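Local structure of beta-galactosidase (Trichoderma reesei, 3OG2) at residues D676-N684 / I819-L827; G734-N745 / Y776-G786. The protein probably hydrolyses terminal non-reducing beta-D-galactose residues from beta-D-galactosides, as a glycoside hydrolase of family 35 with a TIM barrel domain. One frame throughout, in Å; residues are numbered along the deposited sequence. Where two conformers were deposited one is given.

Contact 1. Residues D676-N684 / I819-L827; sequences DDSRWPLAN and ISWKLTGNL
The indole of W680 lies between T824 CG2 on one face and D677 CB, from the first residue of its own turn, on the other. CG2 of T824 sits 3.9 Å from the centroid of the six-membered ring and 20° off its normal, a CH-pi contact, and L823 N stands at the ring edge, in plane. A type I beta turn, D677 to W680, docks here on strand 820-824, the outermost strand of a five-stranded antiparallel sheet. The ring of W821 has I819 CG2 over one face and a water at its edge.

Past CG the chain of K822 is extended, carrying NZ past L682 to the turn; the L682 side chain lies beside it and points the same way, CD2 being 3.8 Å from K822 CE. Three acceptors meet the ammonium. D677 OD1 forms a salt bridge with K822 NZ at 2.9 Å, the ammonium approaching from above the carboxylate plane, while OD2 pairs with R716 and R718. D677 O accepts K822 NZ at 3.1 Å, on the face opposite to W680 N, the turn's own donor. A water also within hydrogen-bonding distance of S678 O and W680 O is the third. A methionine in place of K822 would probably leave D677 OD1 without its mate and the turn less firmly tied to the strand.

Beyond the turn the backbones bridge once, L682 with K822: L823 N donates to P681 O at 3.0 Å and A683 N to W821 O at 2.9 Å. A683 CB packs on W821 CB at 3.7 Å, and the water at the W821 edge links A683 O to W821 N.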
ATOM      1  N   ASP A 676      13.947  38.612  16.449  1.00 12.83           N
ATOM      2  CA  ASP A 676      15.243  38.710  15.784  1.00 13.05           C
ATOM      3  C   ASP A 676      15.347  37.615  14.724  1.00 11.60           C
ATOM      4  O   ASP A 676      15.192  36.436  15.083  1.00 13.34           O
ATOM      5  CB  ASP A 676      16.349  38.537  16.818  1.00 18.31           C
ATOM      6  CG  ASP A 676      17.742  38.573  16.249  1.00 22.67           C
ATOM      7  OD1 ASP A 676      18.203  37.662  15.549  1.00 17.66           O
ATOM      8  OD2 ASP A 676      18.510  39.503  16.548  1.00 20.70           O
ATOM      9  N   ASP A 677      15.620  37.975  13.460  1.00 12.22           N
ATOM     10  CA  ASP A 677      15.779  36.953  12.427  1.00 10.88           C
ATOM     11  C   ASP A 677      17.219  36.950  11.902  1.00 10.54           C
ATOM     12  O   ASP A 677      17.453  36.498  10.769  1.00 10.09           O
ATOM     13  CB  ASP A 677      14.760  37.168  11.316  1.00 10.06           C
ATOM     14  CG  ASP A 677      14.928  38.433  10.507  1.00 10.26           C
ATOM     15  OD1 ASP A 677      15.971  39.097  10.668  1.00 10.91           O
ATOM     16  OD2 ASP A 677      14.068  38.769   9.654  1.00 11.16           O
ATOM     17  N   SER A 678      18.190  37.434  12.670  1.00 11.52           N
ATOM     18  CA  SER A 678      19.580  37.495  12.256  1.00 11.74           C
ATOM     19  C   SER A 678      20.105  36.104  11.931  1.00 11.05           C
ATOM     20  O   SER A 678      21.078  36.025  11.141  1.00 12.92           O
ATOM     21  CB  SER A 678      20.461  38.157  13.334  1.00 12.16           C
ATOM     22  OG  SER A 678      20.454  37.360  14.522  1.00 13.14           O
ATOM     23  N   ARG A 679      19.552  35.042  12.452  1.00 10.25           N
ATOM     24  CA  ARG A 679      20.067  33.692  12.137  1.00  9.61           C
ATOM     25  C   ARG A 679      19.476  33.094  10.889  1.00  9.58           C
ATOM     26  O   ARG A 679      19.907  32.043  10.413  1.00 10.81           O
ATOM     27  CB  ARG A 679      19.760  32.744  13.312  1.00 10.53           C
ATOM     28  CG  ARG A 679      20.510  33.168  14.583  1.00 11.20           C
ATOM     29  CD  ARG A 679      19.922  32.447  15.769  1.00 11.39           C
ATOM     30  NE  ARG A 679      20.563  32.763  17.050  1.00 10.97           N
ATOM     31  CZ  ARG A 679      20.196  33.751  17.855  1.00 12.62           C
ATOM     32  NH1 ARG A 679      19.216  34.579  17.507  1.00 13.71           N
ATOM     33  NH2 ARG A 679      20.825  33.889  19.006  1.00 14.91           N
ATOM     34  N   TRP A 680      18.445  33.749  10.339  1.00  9.40           N
ATOM     35  CA  TRP A 680      17.752  33.155   9.197  1.00  8.80           C
ATOM     36  C   TRP A 680      18.630  33.210   7.936  1.00  8.56           C
ATOM     37  O   TRP A 680      19.321  34.200   7.677  1.00  9.70           O
ATOM     38  CB  TRP A 680      16.465  33.926   8.869  1.00  9.57           C
ATOM     39  CG  TRP A 680      15.327  33.674   9.827  1.00  8.55           C
ATOM     40  CD1 TRP A 680      15.363  33.602  11.204  1.00  8.68           C
ATOM     41  CD2 TRP A 680      13.973  33.451   9.432  1.00  7.84           C
ATOM     42  NE1 TRP A 680      14.076  33.346  11.666  1.00  9.58           N
ATOM     43  CE2 TRP A 680      13.214  33.249  10.603  1.00  8.51           C
ATOM     44  CE3 TRP A 680      13.334  33.409   8.185  1.00  8.55           C
ATOM     45  CZ2 TRP A 680      11.836  32.998  10.572  1.00  9.04           C
ATOM     46  CZ3 TRP A 680      11.978  33.160   8.153  1.00  9.62           C
ATOM     47  CH2 TRP A 680      11.241  32.963   9.334  1.00  9.93           C
ATOM     48  N   PRO A 681      18.530  32.186   7.111  1.00  8.68           N
ATOM     49  CA  PRO A 681      19.157  32.230   5.780  1.00  9.57           C
ATOM     50  C   PRO A 681      18.686  33.397   4.945  1.00  9.25           C
ATOM     51  O   PRO A 681      17.486  33.746   4.905  1.00  9.60           O
ATOM     52  CB  PRO A 681      18.680  30.913   5.116  1.00 12.57           C
ATOM     53  CG  PRO A 681      18.530  30.005   6.321  1.00 13.51           C
ATOM     54  CD  PRO A 681      17.850  30.892   7.343  1.00 11.64           C
ATOM     55  N   LEU A 682      19.628  34.045   4.250  1.00  9.81           N
ATOM     56  CA  LEU A 682      19.276  35.110   3.340  1.00  8.89           C
ATOM     57  C   LEU A 682      18.792  34.526   2.037  1.00  8.95           C
ATOM     58  O   LEU A 682      19.385  33.580   1.486  1.00 10.80           O
ATOM     59  CB  LEU A 682      20.513  35.968   3.029  1.00 10.53           C
ATOM     60  CG  LEU A 682      21.189  36.602   4.251  1.00 12.07           C
ATOM     61  CD1 LEU A 682      22.329  37.505   3.745  1.00 14.21           C
ATOM     62  CD2 LEU A 682      20.150  37.336   5.098  1.00 14.14           C
ATOM     63  N   ALA A 683      17.716  35.058   1.487  1.00  8.86           N
ATOM     64  CA  ALA A 683      17.232  34.627   0.161  1.00  9.96           C
ATOM     65  C   ALA A 683      17.873  35.580  -0.833  1.00 10.19           C
ATOM     66  O   ALA A 683      17.187  36.520  -1.252  1.00 13.63           O
ATOM     67  CB  ALA A 683      15.706  34.685   0.056  1.00 12.79           C
ATOM     68  N   ASN A 684      19.153  35.360  -1.112  1.00 10.81           N
ATOM     69  CA  ASN A 684      19.880  36.353  -1.878  1.00 12.64           C
ATOM     70  C   ASN A 684      20.472  35.753  -3.145  1.00 13.55           C
ATOM     71  O   ASN A 684      21.353  36.377  -3.782  1.00 17.21           O
ATOM     72  CB  ASN A 684      20.982  36.995  -1.028  1.00 17.88           C
ATOM     73  CG  ASN A 684      21.991  35.975  -0.519  1.00 18.08           C
ATOM     74  OD1 ASN A 684      21.897  34.766  -0.799  1.00 18.86           O
ATOM     75  ND2 ASN A 684      22.960  36.483   0.220  1.00 22.64           N
ATOM     76  N   ILE A 819      12.076  44.782  -2.096  1.00 10.30           N
ATOM     77  CA  ILE A 819      11.969  43.942  -0.899  1.00  9.43           C
ATOM     78  C   ILE A 819      13.218  43.079  -0.849  1.00 10.00           C
ATOM     79  O   ILE A 819      13.596  42.491  -1.879  1.00 11.72           O
ATOM     80  CB  ILE A 819      10.733  43.040  -0.925  1.00  9.84           C
ATOM     81  CG1 ILE A 819       9.443  43.885  -1.138  1.00 11.45           C
ATOM     82  CG2 ILE A 819      10.700  42.200   0.331  1.00  9.93           C
ATOM     83  CD1 ILE A 819       8.198  43.006  -1.232  1.00 12.30           C
ATOM     84  N   SER A 820      13.839  43.029   0.324  1.00  9.74           N
ATOM     85  CA  SER A 820      14.957  42.098   0.579  1.00 10.65           C
ATOM     86  C   SER A 820      14.441  40.989   1.471  1.00  8.06           C
ATOM     87  O   SER A 820      13.633  41.245   2.375  1.00 11.21           O
ATOM     88  CB  SER A 820      16.177  42.792   1.192  1.00 14.03           C
ATOM     89  OG  SER A 820      15.908  43.179   2.508  1.00 21.94           O
ATOM     90  N   TRP A 821      14.927  39.751   1.216  1.00  8.08           N
ATOM     91  CA  TRP A 821      14.260  38.586   1.768  1.00  8.33           C
ATOM     92  C   TRP A 821      15.149  37.678   2.586  1.00  7.20           C
ATOM     93  O   TRP A 821      16.340  37.498   2.285  1.00  9.08           O
ATOM     94  CB  TRP A 821      13.733  37.754   0.606  1.00  8.15           C
ATOM     95  CG  TRP A 821      12.664  38.407  -0.215  1.00  8.49           C
ATOM     96  CD1 TRP A 821      12.872  39.137  -1.377  1.00  8.75           C
ATOM     97  CD2 TRP A 821      11.256  38.386   0.031  1.00  8.84           C
ATOM     98  NE1 TRP A 821      11.654  39.569  -1.860  1.00 10.38           N
ATOM     99  CE2 TRP A 821      10.649  39.133  -1.031  1.00 11.12           C
ATOM    100  CE3 TRP A 821      10.451  37.812   1.045  1.00 10.29           C
ATOM    101  CZ2 TRP A 821       9.274  39.317  -1.115  1.00 10.52           C
ATOM    102  CZ3 TRP A 821       9.043  38.000   0.960  1.00 10.11           C
ATOM    103  CH2 TRP A 821       8.501  38.754  -0.120  1.00 10.61           C
ATOM    104  N   LYS A 822      14.545  37.010   3.554  1.00  7.72           N
ATOM    105  CA  LYS A 822      15.120  35.871   4.261  1.00  7.98           C
ATOM    106  C   LYS A 822      14.067  34.748   4.189  1.00  6.86           C
ATOM    107  O   LYS A 822      12.867  35.004   3.919  1.00  7.34           O
ATOM    108  CB  LYS A 822      15.386  36.186   5.732  1.00  8.13           C
ATOM    109  CG  LYS A 822      16.307  37.395   5.866  1.00  8.84           C
ATOM    110  CD  LYS A 822      16.778  37.520   7.306  1.00 10.31           C
ATOM    111  CE  LYS A 822      17.617  38.799   7.484  1.00 10.33           C
ATOM    112  NZ  LYS A 822      18.232  38.801   8.851  1.00 10.76           N
ATOM    113  N   LEU A 823      14.528  33.498   4.378  1.00  6.91           N
ATOM    114  CA  LEU A 823      13.555  32.385   4.317  1.00  7.04           C
ATOM    115  C   LEU A 823      14.004  31.277   5.231  1.00  6.98           C
ATOM    116  O   LEU A 823      15.175  31.175   5.601  1.00  8.13           O
ATOM    117  CB  LEU A 823      13.346  31.873   2.887  1.00  7.42           C
ATOM    118  CG  LEU A 823      14.348  30.791   2.394  1.00  8.40           C
ATOM    119  CD1 LEU A 823      13.820  30.189   1.098  1.00 10.85           C
ATOM    120  CD2 LEU A 823      15.781  31.308   2.229  1.00 10.84           C
ATOM    121  N   THR A 824      13.049  30.404   5.571  1.00  7.40           N
ATOM    122  CA  THR A 824      13.412  29.138   6.189  1.00  7.72           C
ATOM    123  C   THR A 824      12.381  28.055   5.836  1.00  6.79           C
ATOM    124  O   THR A 824      11.194  28.326   5.700  1.00  8.26           O
ATOM    125  CB  THR A 824      13.512  29.243   7.716  1.00  8.21           C
ATOM    126  OG1 THR A 824      14.141  28.052   8.211  1.00  9.15           O
ATOM    127  CG2 THR A 824      12.139  29.421   8.393  1.00  9.95           C
ATOM    128  N   GLY A 825      12.922  26.835   5.782  1.00  7.04           N
ATOM    129  CA  GLY A 825      12.137  25.625   5.934  1.00  7.52           C
ATOM    130  C   GLY A 825      12.659  24.910   7.207  1.00  7.78           C
ATOM    131  O   GLY A 825      12.987  25.568   8.201  1.00  7.83           O
ATOM    132  N   ASN A 826      12.725  23.575   7.159  1.00  7.54           N
ATOM    133  CA  ASN A 826      13.175  22.822   8.337  1.00  7.49           C
ATOM    134  C   ASN A 826      14.574  23.311   8.727  1.00  7.24           C
ATOM    135  O   ASN A 826      15.416  23.610   7.849  1.00  8.08           O
ATOM    136  CB  ASN A 826      13.221  21.327   8.007  1.00  7.33           C
ATOM    137  CG  ASN A 826      14.317  20.943   7.011  1.00  7.46           C
ATOM    138  OD1 ASN A 826      14.165  21.207   5.793  1.00  9.07           O
ATOM    139  ND2 ASN A 826      15.400  20.348   7.494  1.00  8.34           N
ATOM    140  N   LEU A 827      14.810  23.372  10.020  1.00  8.16           N
ATOM    141  CA  LEU A 827      16.088  23.887  10.490  1.00  7.66           C
ATOM    142  C   LEU A 827      17.242  23.079   9.897  1.00  8.95           C
ATOM    143  O   LEU A 827      17.285  21.850  10.052  1.00  9.11           O
ATOM    144  CB  LEU A 827      16.137  23.813  12.018  1.00  8.23           C
ATOM    145  CG  LEU A 827      17.421  24.415  12.635  1.00  8.55           C
ATOM    146  CD1 LEU A 827      17.454  25.906  12.422  1.00 12.86           C
ATOM    147  CD2 LEU A 827      17.444  24.107  14.150  1.00  9.68           C
TER
HETATM  148  O   HOH W   1      20.121  36.668   8.609  1.00 12.80           O
HETATM  149  O   HOH W   2      16.730  39.329  -1.010  1.00 11.79           O

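Contact 2. Residues G734-N745 / Y776-G786; sequences GGSAFASSVWLN and YILTVVVDSTG
S741 with V781 and W743 with T779 are the hydrogen-bonded pairs of two neighbouring antiparallel strands, axes 4.7 Å and directions 170° apart. The middle, S740-L744 with L778-V782, is buried. On one face L744 CD1 reaches L778 CD2 at 3.9 Å; L778, V742 and V782 pack against strand 726-733, while L744 meets F719 and I749. On the other, CZ3 of W743 touches V781 CG2 at 3.9 Å.

Both ends are partly exposed, at S736/T785 and at N745/I777. At the type II beta turn from G735 to F738, T785 OG1 donates to S736 O at 2.8 Å; at the positive phi of G735 a CB would run into the preceding carbonyl O, and also strike T785 OG1. Buried D783 O has no hydrogen-bond partner in the model and meets G734 CA at 3.2 Å.

At the other end, N745 CG lies beside its backbone N (chi1 -68°), bringing OD1 to I777 N at 2.9 Å in place of a strand carbonyl. N745 ND2 approaches Y776 CD2 at 3.4 Å, amide and ring planes 15° apart, and a water bridges N745 O, I777 O and T779 OG1. Such antiparallel pairing fits the all-beta domain, of the galactose-binding-like clan, to which both segments belong.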
ATOM      1  N   GLY A 734       2.415  26.113  -3.273  1.00  7.53           N
ATOM      2  CA  GLY A 734       2.713  25.101  -2.264  1.00  7.86           C
ATOM      3  C   GLY A 734       2.328  23.689  -2.661  1.00  7.89           C
ATOM      4  O   GLY A 734       2.470  22.777  -1.862  1.00  8.23           O
ATOM      5  N   GLY A 735       1.820  23.472  -3.882  1.00  8.41           N
ATOM      6  CA  GLY A 735       1.285  22.143  -4.202  1.00  8.65           C
ATOM      7  C   GLY A 735      -0.225  22.124  -3.933  1.00  7.90           C
ATOM      8  O   GLY A 735      -0.734  22.973  -3.167  1.00  8.51           O
ATOM      9  N   SER A 736      -0.934  21.182  -4.534  1.00  8.03           N
ATOM     10  CA  SER A 736      -2.388  21.115  -4.358  1.00  8.31           C
ATOM     11  C   SER A 736      -2.770  21.179  -2.862  1.00  8.06           C
ATOM     12  O   SER A 736      -2.148  20.546  -2.005  1.00  7.94           O
ATOM     13  CB  SER A 736      -2.893  19.760  -4.858  1.00  9.42           C
ATOM     14  OG  SER A 736      -2.534  19.605  -6.228  1.00 11.30           O
ATOM     15  N   ALA A 737      -3.821  21.964  -2.598  1.00  8.06           N
ATOM     16  CA  ALA A 737      -4.388  22.066  -1.240  1.00  8.68           C
ATOM     17  C   ALA A 737      -3.465  22.786  -0.278  1.00  8.09           C
ATOM     18  O   ALA A 737      -3.685  22.685   0.936  1.00  9.57           O
ATOM     19  CB  ALA A 737      -4.818  20.696  -0.680  1.00  9.31           C
ATOM     20  N   PHE A 738      -2.480  23.541  -0.764  1.00  7.97           N
ATOM     21  CA  PHE A 738      -1.650  24.353   0.137  1.00  8.17           C
ATOM     22  C   PHE A 738      -2.461  25.558   0.595  1.00  7.80           C
ATOM     23  O   PHE A 738      -3.584  25.825   0.132  1.00  9.44           O
ATOM     24  CB  PHE A 738      -0.348  24.820  -0.542  1.00  8.22           C
ATOM     25  CG  PHE A 738      -0.478  26.100  -1.350  1.00  8.49           C
ATOM     26  CD1 PHE A 738      -1.281  26.185  -2.508  1.00  8.62           C
ATOM     27  CD2 PHE A 738       0.203  27.261  -0.927  1.00  8.27           C
ATOM     28  CE1 PHE A 738      -1.381  27.380  -3.202  1.00  9.15           C
ATOM     29  CE2 PHE A 738       0.106  28.449  -1.640  1.00  8.62           C
ATOM     30  CZ  PHE A 738      -0.696  28.518  -2.757  1.00  9.33           C
ATOM     31  N   ALA A 739      -1.860  26.312   1.522  1.00  8.01           N
ATOM     32  CA  ALA A 739      -2.404  27.623   1.907  1.00  7.74           C
ATOM     33  C   ALA A 739      -1.228  28.551   2.185  1.00  7.70           C
ATOM     34  O   ALA A 739      -0.086  28.106   2.377  1.00  8.63           O
ATOM     35  CB  ALA A 739      -3.220  27.547   3.190  1.00 10.39           C
ATOM     36  N   SER A 740      -1.512  29.833   2.272  1.00  8.23           N
ATOM     37  CA  SER A 740      -0.476  30.789   2.644  0.50  8.96           C
ATOM     38  C   SER A 740      -1.113  31.924   3.456  1.00  9.43           C
ATOM     39  O   SER A 740      -2.301  32.236   3.232  1.00 11.55           O
ATOM     40  CB  SER A 740       0.274  31.302   1.430  0.50 11.17           C
ATOM     41  OG  SER A 740      -0.523  31.894   0.425  0.50 10.76           O
ATOM     42  N   SER A 741      -0.377  32.514   4.351  1.00  8.86           N
ATOM     43  CA  SER A 741      -0.869  33.601   5.192  1.00  8.49           C
ATOM     44  C   SER A 741       0.193  34.707   5.232  1.00  8.54           C
ATOM     45  O   SER A 741       1.401  34.404   5.195  1.00  9.84           O
ATOM     46  CB  SER A 741      -1.111  33.105   6.614  1.00  9.71           C
ATOM     47  OG  SER A 741      -2.149  32.142   6.632  1.00 10.68           O
ATOM     48  N   VAL A 742      -0.253  35.949   5.368  1.00  8.84           N
ATOM     49  CA  VAL A 742       0.629  37.135   5.280  1.00  9.39           C
ATOM     50  C   VAL A 742       0.374  38.090   6.444  1.00  7.95           C
ATOM     51  O   VAL A 742      -0.795  38.420   6.705  1.00  8.91           O
ATOM     52  CB  VAL A 742       0.389  37.885   3.963  1.00  9.49           C
ATOM     53  CG1 VAL A 742       1.259  39.142   3.846  1.00 11.69           C
ATOM     54  CG2 VAL A 742       0.592  36.935   2.758  1.00 10.63           C
ATOM     55  N   TRP A 743       1.434  38.522   7.100  1.00  8.28           N
ATOM     56  CA  TRP A 743       1.402  39.601   8.090  1.00  8.94           C
ATOM     57  C   TRP A 743       2.342  40.700   7.660  1.00  8.49           C
ATOM     58  O   TRP A 743       3.396  40.439   7.041  1.00  8.94           O
ATOM     59  CB  TRP A 743       1.912  39.058   9.439  1.00  9.20           C
ATOM     60  CG  TRP A 743       0.898  38.159  10.113  1.00  9.21           C
ATOM     61  CD1 TRP A 743       0.025  38.560  11.093  1.00 10.68           C
ATOM     62  CD2 TRP A 743       0.667  36.774   9.887  1.00  9.77           C
ATOM     63  NE1 TRP A 743      -0.735  37.475  11.470  1.00 10.29           N
ATOM     64  CE2 TRP A 743      -0.379  36.353  10.755  1.00  9.83           C
ATOM     65  CE3 TRP A 743       1.247  35.833   9.030  1.00  9.67           C
ATOM     66  CZ2 TRP A 743      -0.869  35.043  10.792  1.00 11.00           C
ATOM     67  CZ3 TRP A 743       0.754  34.508   9.069  1.00  9.64           C
ATOM     68  CH2 TRP A 743      -0.286  34.144   9.941  1.00 10.06           C
ATOM     69  N   LEU A 744       1.989  41.903   8.027  1.00  9.45           N
ATOM     70  CA  LEU A 744       2.827  43.102   7.898  1.00  9.99           C
ATOM     71  C   LEU A 744       3.191  43.491   9.321  1.00  9.79           C
ATOM     72  O   LEU A 744       2.299  43.917  10.069  1.00 10.40           O
ATOM     73  CB  LEU A 744       2.025  44.202   7.206  1.00 10.50           C
ATOM     74  CG  LEU A 744       2.768  45.537   7.123  1.00 14.02           C
ATOM     75  CD1 LEU A 744       3.912  45.440   6.128  1.00 17.55           C
ATOM     76  CD2 LEU A 744       1.778  46.643   6.766  1.00 18.91           C
ATOM     77  N   ASN A 745       4.462  43.341   9.730  1.00 10.13           N
ATOM     78  CA  ASN A 745       4.823  43.430  11.137  1.00 10.45           C
ATOM     79  C   ASN A 745       3.909  42.476  11.906  1.00 10.41           C
ATOM     80  O   ASN A 745       3.848  41.289  11.561  1.00 10.96           O
ATOM     81  CB  ASN A 745       4.745  44.896  11.635  1.00 11.22           C
ATOM     82  CG  ASN A 745       5.832  45.733  10.993  1.00 12.09           C
ATOM     83  OD1 ASN A 745       6.719  45.285  10.246  1.00 13.26           O
ATOM     84  ND2 ASN A 745       5.783  47.012  11.325  1.00 15.85           N
ATOM     85  N   TYR A 776       9.402  48.051   7.254  1.00 10.18           N
ATOM     86  CA  TYR A 776       8.394  47.072   7.572  1.00  9.26           C
ATOM     87  C   TYR A 776       8.847  45.674   7.178  1.00  9.06           C
ATOM     88  O   TYR A 776       9.691  45.543   6.282  1.00 11.44           O
ATOM     89  CB  TYR A 776       7.080  47.372   6.749  1.00 11.37           C
ATOM     90  CG  TYR A 776       6.421  48.603   7.333  1.00 10.97           C
ATOM     91  CD1 TYR A 776       6.801  49.878   6.877  1.00  9.73           C
ATOM     92  CD2 TYR A 776       5.441  48.502   8.308  1.00 11.77           C
ATOM     93  CE1 TYR A 776       6.197  51.020   7.402  1.00 10.55           C
ATOM     94  CE2 TYR A 776       4.846  49.632   8.860  1.00 11.43           C
ATOM     95  CZ  TYR A 776       5.237  50.888   8.394  1.00 10.35           C
ATOM     96  OH  TYR A 776       4.686  52.014   8.921  1.00 12.17           O
ATOM     97  N   ILE A 777       8.284  44.675   7.832  1.00  9.07           N
ATOM     98  CA  ILE A 777       8.651  43.291   7.494  1.00  8.86           C
ATOM     99  C   ILE A 777       7.387  42.491   7.175  1.00  9.04           C
ATOM    100  O   ILE A 777       6.507  42.388   8.043  1.00 11.21           O
ATOM    101  CB  ILE A 777       9.449  42.591   8.633  1.00 11.50           C
ATOM    102  CG1 ILE A 777      10.696  43.387   8.962  1.00 15.21           C
ATOM    103  CG2 ILE A 777       9.765  41.174   8.209  1.00 13.45           C
ATOM    104  CD1 ILE A 777      11.531  42.777  10.100  1.00 18.77           C
ATOM    105  N   LEU A 778       7.331  41.955   5.982  1.00  9.45           N
ATOM    106  CA  LEU A 778       6.266  41.020   5.622  1.00  8.65           C
ATOM    107  C   LEU A 778       6.673  39.639   6.054  1.00  9.40           C
ATOM    108  O   LEU A 778       7.763  39.185   5.757  1.00 12.25           O
ATOM    109  CB  LEU A 778       6.091  41.065   4.099  1.00 10.30           C
ATOM    110  CG  LEU A 778       5.419  42.303   3.581  1.00 11.31           C
ATOM    111  CD1 LEU A 778       5.697  42.464   2.082  1.00 13.89           C
ATOM    112  CD2 LEU A 778       3.906  42.267   3.820  1.00 13.24           C
ATOM    113  N   THR A 779       5.799  38.942   6.758  1.00  8.30           N
ATOM    114  CA  THR A 779       6.032  37.525   7.048  1.00  8.73           C
ATOM    115  C   THR A 779       5.006  36.747   6.237  1.00  7.59           C
ATOM    116  O   THR A 779       3.810  36.986   6.351  1.00  9.29           O
ATOM    117  CB  THR A 779       5.897  37.187   8.558  1.00  9.42           C
ATOM    118  OG1 THR A 779       6.923  37.859   9.291  1.00  9.71           O
ATOM    119  CG2 THR A 779       6.090  35.699   8.789  1.00 10.92           C
ATOM    120  N   VAL A 780       5.514  35.839   5.385  1.00  8.10           N
ATOM    121  CA  VAL A 780       4.658  35.086   4.482  1.00  7.86           C
ATOM    122  C   VAL A 780       4.852  33.608   4.834  1.00  8.15           C
ATOM    123  O   VAL A 780       5.987  33.122   4.785  1.00 10.21           O
ATOM    124  CB  VAL A 780       5.069  35.328   3.015  1.00  8.36           C
ATOM    125  CG1 VAL A 780       4.180  34.508   2.063  1.00  9.85           C
ATOM    126  CG2 VAL A 780       4.996  36.801   2.728  1.00 10.93           C
ATOM    127  N   VAL A 781       3.818  32.890   5.218  1.00  8.18           N
ATOM    128  CA  VAL A 781       3.885  31.479   5.526  1.00  7.61           C
ATOM    129  C   VAL A 781       3.293  30.756   4.321  1.00  7.55           C
ATOM    130  O   VAL A 781       2.196  31.119   3.878  1.00  9.09           O
ATOM    131  CB  VAL A 781       3.066  31.163   6.795  1.00  8.63           C
ATOM    132  CG1 VAL A 781       3.197  29.658   7.137  1.00 10.06           C
ATOM    133  CG2 VAL A 781       3.537  32.030   7.961  1.00 10.57           C
ATOM    134  N   VAL A 782       4.000  29.775   3.782  1.00  7.74           N
ATOM    135  CA  VAL A 782       3.545  29.058   2.602  1.00  7.98           C
ATOM    136  C   VAL A 782       3.629  27.559   2.930  1.00  7.19           C
ATOM    137  O   VAL A 782       4.735  27.051   3.107  1.00  8.76           O
ATOM    138  CB  VAL A 782       4.400  29.351   1.342  1.00  9.11           C
ATOM    139  CG1 VAL A 782       3.828  28.584   0.150  1.00  9.79           C
ATOM    140  CG2 VAL A 782       4.445  30.862   1.080  1.00 10.16           C
ATOM    141  N   ASP A 783       2.485  26.907   3.065  1.00  8.11           N
ATOM    142  CA  ASP A 783       2.585  25.470   3.307  1.00 10.01           C
ATOM    143  C   ASP A 783       3.010  24.746   2.034  1.00  8.41           C
ATOM    144  O   ASP A 783       2.753  25.235   0.936  1.00  8.76           O
ATOM    145  CB  ASP A 783       1.235  24.839   3.662  1.00 12.17           C
ATOM    146  CG  ASP A 783       1.472  23.524   4.411  1.00 12.69           C
ATOM    147  OD1 ASP A 783       2.544  23.339   5.060  1.00 13.28           O
ATOM    148  OD2 ASP A 783       0.589  22.623   4.317  1.00 16.98           O
ATOM    149  N   SER A 784       3.595  23.574   2.151  1.00  8.48           N
ATOM    150  CA  SER A 784       3.823  22.694   1.022  1.00  8.74           C
ATOM    151  C   SER A 784       3.183  21.353   1.316  1.00  8.23           C
ATOM    152  O   SER A 784       3.412  20.805   2.416  1.00 10.06           O
ATOM    153  CB  SER A 784       5.320  22.454   0.763  1.00 10.33           C
ATOM    154  OG  SER A 784       5.429  21.472  -0.299  1.00  9.96           O
ATOM    155  N   THR A 785       2.421  20.838   0.357  1.00  8.10           N
ATOM    156  CA  THR A 785       1.845  19.489   0.562  1.00  7.43           C
ATOM    157  C   THR A 785       2.724  18.446  -0.108  1.00  6.53           C
ATOM    158  O   THR A 785       2.310  17.296  -0.277  1.00  8.20           O
ATOM    159  CB  THR A 785       0.400  19.454   0.036  1.00  7.79           C
ATOM    160  OG1 THR A 785       0.454  20.005  -1.295  1.00  8.91           O
ATOM    161  CG2 THR A 785      -0.497  20.300   0.941  1.00  9.27           C
ATOM    162  N   GLY A 786       3.944  18.802  -0.457  1.00  7.35           N
ATOM    163  CA  GLY A 786       4.939  17.847  -1.011  1.00  7.79           C
ATOM    164  C   GLY A 786       5.422  18.331  -2.356  1.00  6.82           C
ATOM    165  O   GLY A 786       4.908  19.339  -2.887  1.00  7.96           O
TER
HETATM  166  O   HOH W   3       5.944  40.344   9.984  1.00 13.30           O

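Following the chain from the N terminus, residues 676-684 come first, in the loop between strands 663-666 and 713-720, and contact 1 closes after 134 intervening residues, at strand 820-824. Contact 2 opens and closes within that span, joining 734-745 to 776-786 across 30 intervening residues, so the shorter closure sits inside the longer one and the two do not cross. Both reach one five-stranded antiparallel sheet: strand 713-720 runs between 775-782 and 820-824, so contact 2 pairs two of its three inner strands while contact 1 lays a loop on its edge. The centres are about 14 Å apart, and I819 CD1 meets L778 CD1 at 4.2 Å, direct packing between the two contacts.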